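Local coordinates for Alpha/beta hydrolase fold-3 domain protein (Sulfolobus islandicus, PDB 5LK6) that probably hydrolyses carboxylic ester bonds as a thermostable lipase-like carboxylesterase of the alpha/beta hydrolase fold, at residues A[190-195]-A[245-250]. Sequence-based numbering, arbitrary orientation.
Sequences IEYSDG and PLRDQG
Y192, the first residue past helix 187-191, meets P245 with its carbonyl O and CB, and R247 with the CE2 edge of its ring, in this alpha/beta hydrolase fold, joining the end of that helix to the turn that leads from strand 236-241 into helix 247-259. The backbones come nearest where Y192 CA lies 5.1 Å from P245 CA. There the pyrrolidine ring rests against the tyrosine's main chain, P245 CD standing 3.6 Å from Y192 O. Farther out, R247 NH1 makes a van der Waals contact 3.6 Å from Y192 CE2; it sits at the ring edge and not over a face, the two planes being 78° apart. The Y192 ring points this way because CG stands anti to the carbonyl carbon (chi1 -48°), and E191 CB covers one face. NH1 donates to E242 O, its strong polar partner, which fixes the end of the arginine. Replacing R247 by an alanine is likely to leave E242 O without this donor and D248 without this salt-bridge partner, and to remove the group packed against Y192 CE2. The P245 side chain touches the probable Ser-His-Asp triad (S151, H274, D244), which places the contact beside the probable active site. A bend at chi3 (73°) turns the guanidinium side-on to D248, whose OD1 accepts from R247 NE at 3.0 Å and, in a salt bridge, from R247 NH2 at 2.9 Å.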
loop_
_atom_site.group_PDB
_atom_site.type_symbol
_atom_site.label_atom_id
_atom_site.label_comp_id
_atom_site.label_asym_id
_atom_site.label_seq_id
_atom_site.Cartn_x
_atom_site.Cartn_y
_atom_site.Cartn_z
ATOM N N ILE A 190 -3.999 -23.831 -3.397
ATOM C CA ILE A 190 -5.037 -24.838 -3.162
ATOM C C ILE A 190 -6.407 -24.140 -2.946
ATOM O O ILE A 190 -7.335 -24.421 -3.640
ATOM C CB ILE A 190 -4.714 -25.778 -1.963
ATOM C CG1 ILE A 190 -3.424 -26.626 -2.133
ATOM C CG2 ILE A 190 -5.899 -26.685 -1.680
ATOM C CD1 ILE A 190 -3.161 -27.117 -3.517
ATOM N N GLU A 191 -6.502 -23.237 -1.980
ATOM C CA GLU A 191 -7.775 -22.653 -1.560
ATOM C C GLU A 191 -8.451 -21.745 -2.603
ATOM O O GLU A 191 -9.642 -21.675 -2.635
ATOM C CB GLU A 191 -7.556 -21.871 -0.270
ATOM C CG GLU A 191 -8.804 -21.524 0.526
ATOM C CD GLU A 191 -9.420 -22.687 1.306
ATOM O OE1 GLU A 191 -10.528 -22.466 1.970
ATOM O OE2 GLU A 191 -8.820 -23.810 1.186
ATOM N N TYR A 192 -7.682 -21.048 -3.432
ATOM C CA TYR A 192 -8.190 -20.099 -4.415
ATOM C C TYR A 192 -7.878 -20.594 -5.819
ATOM O O TYR A 192 -7.785 -19.842 -6.788
ATOM C CB TYR A 192 -7.587 -18.710 -4.148
ATOM C CG TYR A 192 -7.681 -18.313 -2.693
ATOM C CD1 TYR A 192 -8.877 -18.420 -2.023
ATOM C CD2 TYR A 192 -6.598 -17.799 -1.995
ATOM C CE1 TYR A 192 -8.991 -18.063 -0.713
ATOM C CE2 TYR A 192 -6.722 -17.400 -0.671
ATOM C CZ TYR A 192 -7.925 -17.546 -0.055
ATOM O OH TYR A 192 -8.132 -17.255 1.247
ATOM N N SER A 193 -7.805 -21.900 -5.938
ATOM C CA SER A 193 -7.556 -22.531 -7.217
ATOM C C SER A 193 -8.729 -22.325 -8.203
ATOM O O SER A 193 -8.494 -22.396 -9.426
ATOM C CB SER A 193 -7.262 -24.024 -7.039
ATOM O OG SER A 193 -8.503 -24.631 -7.270
ATOM N N ASP A 194 -9.950 -22.073 -7.700
ATOM C CA ASP A 194 -11.162 -21.864 -8.537
ATOM C C ASP A 194 -11.992 -20.703 -8.055
ATOM O O ASP A 194 -12.166 -20.482 -6.848
ATOM C CB ASP A 194 -12.063 -23.115 -8.497
ATOM C CG ASP A 194 -11.496 -24.268 -9.332
ATOM O OD1 ASP A 194 -11.575 -24.018 -10.591
ATOM O OD2 ASP A 194 -10.972 -25.346 -8.767
ATOM N N GLY A 195 -12.554 -19.979 -9.005
ATOM C CA GLY A 195 -13.540 -18.958 -8.688
ATOM C C GLY A 195 -13.042 -17.546 -8.363
ATOM O O GLY A 195 -13.854 -16.700 -8.023
ATOM N N PRO A 245 -4.511 -17.191 -6.161
ATOM C CA PRO A 245 -3.673 -18.395 -5.976
ATOM C C PRO A 245 -2.168 -18.111 -5.930
ATOM O O PRO A 245 -1.415 -18.893 -5.320
ATOM C CB PRO A 245 -3.996 -19.251 -7.215
ATOM C CG PRO A 245 -4.649 -18.317 -8.207
ATOM C CD PRO A 245 -5.326 -17.265 -7.384
ATOM N N LEU A 246 -1.740 -17.034 -6.603
ATOM C CA LEU A 246 -0.333 -16.648 -6.633
ATOM C C LEU A 246 0.138 -15.811 -5.427
ATOM O O LEU A 246 1.279 -15.362 -5.359
ATOM C CB LEU A 246 0.004 -15.933 -7.934
ATOM C CG LEU A 246 -0.188 -16.719 -9.225
ATOM C CD1 LEU A 246 0.237 -15.859 -10.403
ATOM C CD2 LEU A 246 0.533 -18.039 -9.311
ATOM N N ARG A 247 -0.719 -15.623 -4.448
ATOM C CA ARG A 247 -0.347 -14.835 -3.296
ATOM C C ARG A 247 0.878 -15.363 -2.571
ATOM O O ARG A 247 1.827 -14.605 -2.305
ATOM C CB ARG A 247 -1.516 -14.789 -2.302
ATOM C CG ARG A 247 -1.278 -13.808 -1.179
ATOM C CD ARG A 247 -2.405 -13.919 -0.235
ATOM N NE ARG A 247 -2.260 -15.150 0.487
ATOM C CZ ARG A 247 -3.221 -15.730 1.182
ATOM N NH1 ARG A 247 -4.458 -15.252 1.206
ATOM N NH2 ARG A 247 -2.943 -16.825 1.826
ATOM N N ASP A 248 0.811 -16.624 -2.154
ATOM C CA ASP A 248 1.751 -17.121 -1.183
ATOM C C ASP A 248 3.118 -17.137 -1.792
ATOM O O ASP A 248 4.073 -16.805 -1.125
ATOM C CB ASP A 248 1.352 -18.502 -0.644
ATOM C CG ASP A 248 0.198 -18.430 0.374
ATOM O OD1 ASP A 248 -0.267 -17.331 0.731
ATOM O OD2 ASP A 248 -0.253 -19.499 0.820
ATOM N N GLN A 249 3.211 -17.454 -3.075
ATOM C CA GLN A 249 4.524 -17.392 -3.741
ATOM C C GLN A 249 5.172 -15.965 -3.862
ATOM O O GLN A 249 6.418 -15.774 -3.649
ATOM C CB GLN A 249 4.482 -18.152 -5.088
ATOM C CG GLN A 249 3.700 -17.469 -6.176
ATOM C CD GLN A 249 3.612 -18.363 -7.392
ATOM O OE1 GLN A 249 4.287 -18.159 -8.437
ATOM N NE2 GLN A 249 2.794 -19.387 -7.259
ATOM N N GLY A 250 4.337 -14.982 -4.175
ATOM C CA GLY A 250 4.788 -13.586 -4.219
ATOM C C GLY A 250 5.384 -13.187 -2.884
ATOM O O GLY A 250 6.450 -12.610 -2.817
#